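Local coordinates for putative short-chain oxidoreductase (Thermus thermophilus, PDB 2YUT), which binds NADP in a Rossmann-fold domain of the short-chain dehydrogenase/reductase family and probably carries out an NADP-dependent oxidation or reduction, at residues L99-V104 with G139-Y144; R124-Q127 with A133-A136. One frame throughout, in Å; residues are numbered along the deposited sequence.

Contact 1 of 2, residues L99-V104 with G139-Y144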
loop_
_atom_site.group_PDB
_atom_site.type_symbol
_atom_site.label_atom_id
_atom_site.label_comp_id
_atom_site.label_asym_id
_atom_site.label_seq_id
_atom_site.Cartn_x
_atom_site.Cartn_y
_atom_site.Cartn_z
ATOM N N LEU A 99 -7.033 -4.997 2.355
ATOM C CA LEU A 99 -7.394 -6.373 2.647
ATOM C C LEU A 99 -8.856 -6.661 2.308
ATOM O O LEU A 99 -9.167 -7.723 1.774
ATOM C CB LEU A 99 -7.099 -6.708 4.113
ATOM C CG LEU A 99 -5.622 -6.608 4.529
ATOM C CD1 LEU A 99 -5.461 -7.187 5.923
ATOM C CD2 LEU A 99 -4.730 -7.367 3.549
ATOM N N THR A 100 -9.751 -5.722 2.607
ATOM C CA THR A 100 -11.163 -5.935 2.291
ATOM C C THR A 100 -11.308 -6.154 0.787
ATOM O O THR A 100 -11.988 -7.076 0.352
ATOM C CB THR A 100 -12.039 -4.726 2.697
ATOM O OG1 THR A 100 -11.606 -3.557 1.988
ATOM C CG2 THR A 100 -11.956 -4.483 4.202
ATOM N N ALA A 101 -10.647 -5.302 0.008
ATOM C CA ALA A 101 -10.686 -5.365 -1.452
ATOM C C ALA A 101 -10.042 -6.636 -1.991
ATOM O O ALA A 101 -10.578 -7.276 -2.896
ATOM C CB ALA A 101 -9.985 -4.142 -2.043
ATOM N N ALA A 102 -8.890 -6.996 -1.430
ATOM C CA ALA A 102 -8.170 -8.189 -1.862
ATOM C C ALA A 102 -8.974 -9.459 -1.562
ATOM O O ALA A 102 -9.083 -10.339 -2.410
ATOM C CB ALA A 102 -6.792 -8.251 -1.178
ATOM N N PHE A 103 -9.538 -9.559 -0.362
ATOM C CA PHE A 103 -10.325 -10.746 -0.026
ATOM C C PHE A 103 -11.591 -10.825 -0.888
ATOM O O PHE A 103 -11.957 -11.893 -1.372
ATOM C CB PHE A 103 -10.696 -10.757 1.464
ATOM C CG PHE A 103 -9.510 -10.867 2.391
ATOM C CD1 PHE A 103 -8.316 -11.442 1.958
ATOM C CD2 PHE A 103 -9.595 -10.412 3.704
ATOM C CE1 PHE A 103 -7.224 -11.561 2.821
ATOM C CE2 PHE A 103 -8.508 -10.527 4.575
ATOM C CZ PHE A 103 -7.321 -11.102 4.131
ATOM N N VAL A 104 -12.251 -9.691 -1.088
ATOM C CA VAL A 104 -13.457 -9.665 -1.908
ATOM C C VAL A 104 -13.143 -10.063 -3.354
ATOM O O VAL A 104 -13.817 -10.912 -3.931
ATOM C CB VAL A 104 -14.109 -8.256 -1.901
ATOM C CG1 VAL A 104 -15.119 -8.135 -3.038
ATOM C CG2 VAL A 104 -14.802 -8.017 -0.562
ATOM N N GLY A 139 -2.557 4.024 -2.007
ATOM C CA GLY A 139 -1.479 3.807 -2.948
ATOM C C GLY A 139 -1.365 2.316 -3.217
ATOM O O GLY A 139 -1.132 1.892 -4.348
ATOM N N ALA A 140 -1.543 1.520 -2.169
ATOM C CA ALA A 140 -1.464 0.064 -2.277
ATOM C C ALA A 140 -2.639 -0.494 -3.078
ATOM O O ALA A 140 -2.463 -1.363 -3.934
ATOM C CB ALA A 140 -1.445 -0.560 -0.886
ATOM N N LEU A 141 -3.835 0.013 -2.798
ATOM C CA LEU A 141 -5.027 -0.452 -3.486
ATOM C C LEU A 141 -4.932 -0.232 -4.987
ATOM O O LEU A 141 -5.234 -1.132 -5.763
ATOM C CB LEU A 141 -6.278 0.256 -2.947
ATOM C CG LEU A 141 -7.594 -0.113 -3.649
ATOM C CD1 LEU A 141 -7.812 -1.623 -3.570
ATOM C CD2 LEU A 141 -8.762 0.624 -3.006
ATOM N N GLU A 142 -4.509 0.961 -5.395
ATOM C CA GLU A 142 -4.404 1.269 -6.816
ATOM C C GLU A 142 -3.348 0.416 -7.505
ATOM O O GLU A 142 -3.541 -0.018 -8.639
ATOM C CB GLU A 142 -4.085 2.756 -7.033
ATOM C CG GLU A 142 -5.076 3.722 -6.392
ATOM C CD GLU A 142 -4.929 5.144 -6.920
ATOM O OE1 GLU A 142 -3.789 5.556 -7.216
ATOM O OE2 GLU A 142 -5.948 5.857 -7.033
ATOM N N ALA A 143 -2.236 0.170 -6.818
ATOM C CA ALA A 143 -1.166 -0.637 -7.388
ATOM C C ALA A 143 -1.641 -2.076 -7.517
ATOM O O ALA A 143 -1.385 -2.738 -8.519
ATOM C CB ALA A 143 0.094 -0.566 -6.500
ATOM N N TYR A 144 -2.341 -2.555 -6.494
ATOM C CA TYR A 144 -2.851 -3.920 -6.494
ATOM C C TYR A 144 -3.779 -4.159 -7.689
ATOM O O TYR A 144 -3.658 -5.159 -8.403
ATOM C CB TYR A 144 -3.624 -4.180 -5.203
ATOM C CG TYR A 144 -3.950 -5.635 -4.966
ATOM C CD1 TYR A 144 -2.954 -6.538 -4.592
ATOM C CD2 TYR A 144 -5.256 -6.106 -5.090
ATOM C CE1 TYR A 144 -3.249 -7.872 -4.343
ATOM C CE2 TYR A 144 -5.564 -7.442 -4.842
ATOM C CZ TYR A 144 -4.554 -8.317 -4.468
ATOM O OH TYR A 144 -4.849 -9.633 -4.220
HETATM O O HOH W 1 -7.274 -10.499 -4.463
#

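Contact 2 of 2, residues R124-Q127 with A133-A136. With NAP (NADP nicotinamide-adenine-dinucleotide phosphate), chain B.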
loop_
_atom_site.group_PDB
_atom_site.type_symbol
_atom_site.label_atom_id
_atom_site.label_comp_id
_atom_site.label_asym_id
_atom_site.label_seq_id
_atom_site.Cartn_x
_atom_site.Cartn_y
_atom_site.Cartn_z
ATOM N N ARG A 124 -1.936 13.840 -5.156
ATOM C CA ARG A 124 -1.617 15.165 -4.634
ATOM C C ARG A 124 -2.504 15.579 -3.466
ATOM O O ARG A 124 -2.104 16.392 -2.631
ATOM C CB ARG A 124 -1.726 16.214 -5.743
ATOM C CG ARG A 124 -0.848 15.951 -6.951
ATOM C CD ARG A 124 -0.891 17.128 -7.914
ATOM N NE ARG A 124 -0.283 16.814 -9.205
ATOM C CZ ARG A 124 -0.762 15.911 -10.057
ATOM N NH1 ARG A 124 -1.858 15.227 -9.757
ATOM N NH2 ARG A 124 -0.144 15.692 -11.210
ATOM N N TYR A 125 -3.706 15.018 -3.405
ATOM C CA TYR A 125 -4.646 15.359 -2.346
ATOM C C TYR A 125 -4.480 14.600 -1.033
ATOM O O TYR A 125 -4.723 15.157 0.037
ATOM C CB TYR A 125 -6.084 15.186 -2.853
ATOM C CG TYR A 125 -6.563 16.343 -3.698
ATOM C CD1 TYR A 125 -5.828 16.774 -4.803
ATOM C CD2 TYR A 125 -7.732 17.030 -3.374
ATOM C CE1 TYR A 125 -6.243 17.865 -5.560
ATOM C CE2 TYR A 125 -8.156 18.122 -4.127
ATOM C CZ TYR A 125 -7.406 18.536 -5.216
ATOM O OH TYR A 125 -7.808 19.627 -5.952
ATOM N N VAL A 126 -4.077 13.337 -1.104
ATOM C CA VAL A 126 -3.926 12.546 0.114
ATOM C C VAL A 126 -2.489 12.404 0.604
ATOM O O VAL A 126 -2.248 12.206 1.796
ATOM C CB VAL A 126 -4.544 11.139 -0.069
ATOM C CG1 VAL A 126 -6.037 11.265 -0.379
ATOM C CG2 VAL A 126 -3.835 10.393 -1.188
ATOM N N GLN A 127 -1.530 12.504 -0.309
ATOM C CA GLN A 127 -0.126 12.381 0.070
ATOM C C GLN A 127 0.382 13.675 0.687
ATOM O O GLN A 127 1.218 14.374 0.111
ATOM C CB GLN A 127 0.705 11.985 -1.149
ATOM C CG GLN A 127 0.569 10.502 -1.473
ATOM C CD GLN A 127 1.039 10.157 -2.869
ATOM O OE1 GLN A 127 1.846 10.873 -3.458
ATOM N NE2 GLN A 127 0.544 9.043 -3.401
ATOM N N ALA A 133 -0.825 7.245 6.505
ATOM C CA ALA A 133 -1.463 5.937 6.594
ATOM C C ALA A 133 -2.545 5.777 5.516
ATOM O O ALA A 133 -2.539 4.802 4.765
ATOM C CB ALA A 133 -2.053 5.741 7.985
ATOM N N TYR A 134 -3.459 6.742 5.435
ATOM C CA TYR A 134 -4.539 6.709 4.446
ATOM C C TYR A 134 -3.961 6.688 3.034
ATOM O O TYR A 134 -4.391 5.903 2.185
ATOM C CB TYR A 134 -5.441 7.944 4.593
ATOM C CG TYR A 134 -6.657 7.939 3.680
ATOM C CD1 TYR A 134 -7.842 7.313 4.070
ATOM C CD2 TYR A 134 -6.623 8.557 2.429
ATOM C CE1 TYR A 134 -8.965 7.303 3.239
ATOM C CE2 TYR A 134 -7.747 8.554 1.586
ATOM C CZ TYR A 134 -8.912 7.925 2.003
ATOM O OH TYR A 134 -10.027 7.919 1.197
ATOM N N ALA A 135 -2.992 7.565 2.786
ATOM C CA ALA A 135 -2.354 7.650 1.475
ATOM C C ALA A 135 -1.736 6.311 1.086
ATOM O O ALA A 135 -1.872 5.863 -0.051
ATOM C CB ALA A 135 -1.282 8.736 1.485
ATOM N N ALA A 136 -1.054 5.681 2.038
ATOM C CA ALA A 136 -0.409 4.397 1.803
ATOM C C ALA A 136 -1.434 3.334 1.414
ATOM O O ALA A 136 -1.229 2.579 0.462
ATOM C CB ALA A 136 0.344 3.952 3.057
HETATM P PA NAP B . -18.027 5.929 4.920
HETATM O O1A NAP B . -17.250 6.026 6.327
HETATM O O2A NAP B . -19.255 6.754 4.881
HETATM O O5B NAP B . -18.340 4.367 4.704
HETATM C C5B NAP B . -17.305 3.395 4.867
HETATM C C4B NAP B . -17.859 1.991 4.630
HETATM O O4B NAP B . -16.780 1.052 4.787
HETATM C C3B NAP B . -18.908 1.648 5.693
HETATM O O3B NAP B . -19.994 0.938 5.091
HETATM C C2B NAP B . -18.135 0.720 6.628
HETATM O O2B NAP B . -19.037 -0.215 7.223
HETATM C C1B NAP B . -17.313 -0.022 5.575
HETATM N N9A NAP B . -16.227 -0.792 6.220
HETATM C C8A NAP B . -15.201 -0.276 6.893
HETATM N N7A NAP B . -14.438 -1.261 7.363
HETATM C C5A NAP B . -14.983 -2.413 6.987
HETATM C C6A NAP B . -14.660 -3.748 7.192
HETATM N N6A NAP B . -13.580 -4.079 7.895
HETATM N N1A NAP B . -15.455 -4.695 6.674
HETATM C C2A NAP B . -16.531 -4.373 5.977
HETATM N N3A NAP B . -16.871 -3.115 5.763
HETATM C C4A NAP B . -16.123 -2.117 6.254
HETATM O O3 NAP B . -16.933 6.333 3.808
HETATM P PN NAP B . -17.328 6.788 2.314
HETATM O O1N NAP B . -17.182 8.258 2.199
HETATM O O2N NAP B . -18.614 6.173 1.919
HETATM O O5D NAP B . -16.153 6.141 1.423
HETATM C C5D NAP B . -16.409 5.018 0.575
HETATM C C4D NAP B . -15.184 4.677 -0.279
HETATM O O4D NAP B . -14.865 5.856 -1.044
HETATM C C3D NAP B . -13.965 4.400 0.604
HETATM O O3D NAP B . -13.018 3.569 -0.073
HETATM C C2D NAP B . -13.398 5.806 0.776
HETATM O O2D NAP B . -12.010 5.770 1.120
HETATM C C1D NAP B . -13.543 6.281 -0.669
HETATM N N1N NAP B . -13.351 7.740 -0.823
HETATM C C2N NAP B . -14.103 8.633 -0.049
HETATM C C3N NAP B . -13.915 10.003 -0.195
HETATM C C7N NAP B . -14.740 10.981 0.644
HETATM O O7N NAP B . -14.469 12.180 0.667
HETATM N N7N NAP B . -15.736 10.429 1.331
HETATM C C4N NAP B . -12.982 10.484 -1.107
HETATM C C5N NAP B . -12.234 9.601 -1.879
HETATM C C6N NAP B . -12.414 8.230 -1.741
HETATM P P2B NAP B . -19.756 0.074 8.636
HETATM O O1X NAP B . -20.148 1.635 8.671
HETATM O O2X NAP B . -21.140 -0.748 8.572
HETATM O O3X NAP B . -18.915 -0.322 9.788
HETATM O O HOH W 2 -1.881 7.585 -2.451
#

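Contact 1 of 2, residues L99-V104 with G139-Y144
Two long helices of the Rossmann fold, 89-107 and 132-153, meet here on one side of the parallel sheet; in short-chain dehydrogenases/reductases this pair commonly builds the main dimer interface, and both helices touch the second subunit here as well. The contact joins Ala101 to Leu141 and Ala102 to Tyr144, all four buried. Ala101 and Leu141 have the closest CA atoms across the pair, 7.8 Å apart, a spacing that suits a methyl on one helix and a longer branched chain on the other. With its CG anti to the backbone N (chi1 177°), Leu141 bridges the gap and turns its CD1 to Ala101 CB at 3.7 Å. Ala101 also rests on His72 of strand 67-72, and a small residue fits between strand and helix. One turn further on, Tyr144 reaches over with the same first torsion (chi1 -168°). Its ring lies obliquely against Ala102, with CE2 3.9 Å from Ala102 CB and OH equally near that methyl. Leu98 of the same chain and Val82 of the second subunit also pack on the tyrosine, placing it where helix pair and dimer interface join. A phenylalanine in its place would probably keep much of this packing but leave the bridging water without its phenolic partner. That water lies in the plane of the Tyr144 ring, at its edge; it accepts a hydrogen bond from Tyr144 OH at 2.6 Å and donates one to Ala102 O at 2.7 Å.

Contact 2 of 2, residues R124-Q127 with A133-A136
Apolar packing between Val126 and the pair Tyr134 and Ala135 makes up most of this contact, beside the nicotinamide end of the NADP site. The two methyls of Val126 divide the work. CG1, anti to the carbonyl carbon (chi1 -60°), meets the edge of the Tyr134 ring near its plane, 3.8 Å from CE2, while CG2 turns to Ala135 and lies 4.1 Å from its CB. A beta-branched residue thus serves two neighbours at once. Alanine suits the facing position because the backbones come close, with Val126 CA 5.3 Å from Ala135 CA; its CB also packs against Gln127 CG at 3.9 Å.

Polar links lie at two places. A water accepts a hydrogen bond from Gln127 NE2 and donates one to Ala135 O, each 3.0 Å long, tying the residue just past the short helix to the long one. At the cofactor, Tyr134 OH is hydrogen-bonded to the ribose hydroxyl O2D of NADP at 2.9 Å. Together with nearby Lys138, Tyr134 matches the Tyr-X-X-X-Lys motif of the family, in which the tyrosine is the usual catalytic acid-base; that role is probable here.

In the fold, short helix 123-126 follows strand 114-119 and packs on the beginning of helix 132-153, whose Tyr134 also meets His97 and Met93 of helix 89-107.

Contacts 1 and 2 share helix 132-153, contact 2 using its first turn and contact 1 residues a little further along, with centres 15 Å apart. Along the chain, contact 2 is nested within the loop that contact 1 closes: helix 89-107 comes first, then strand 114-119, short helix 123-126, and the shared helix. The two do not touch each other apart from adjoining in sequence. In both, the shared helix packs along helix 89-107, and at its start Tyr134 also reaches the cofactor, while both contacts touch the second subunit. Helix 132-153 thus contributes both to the NADP site and to the interface with the second subunit, within one Rossmann-fold domain.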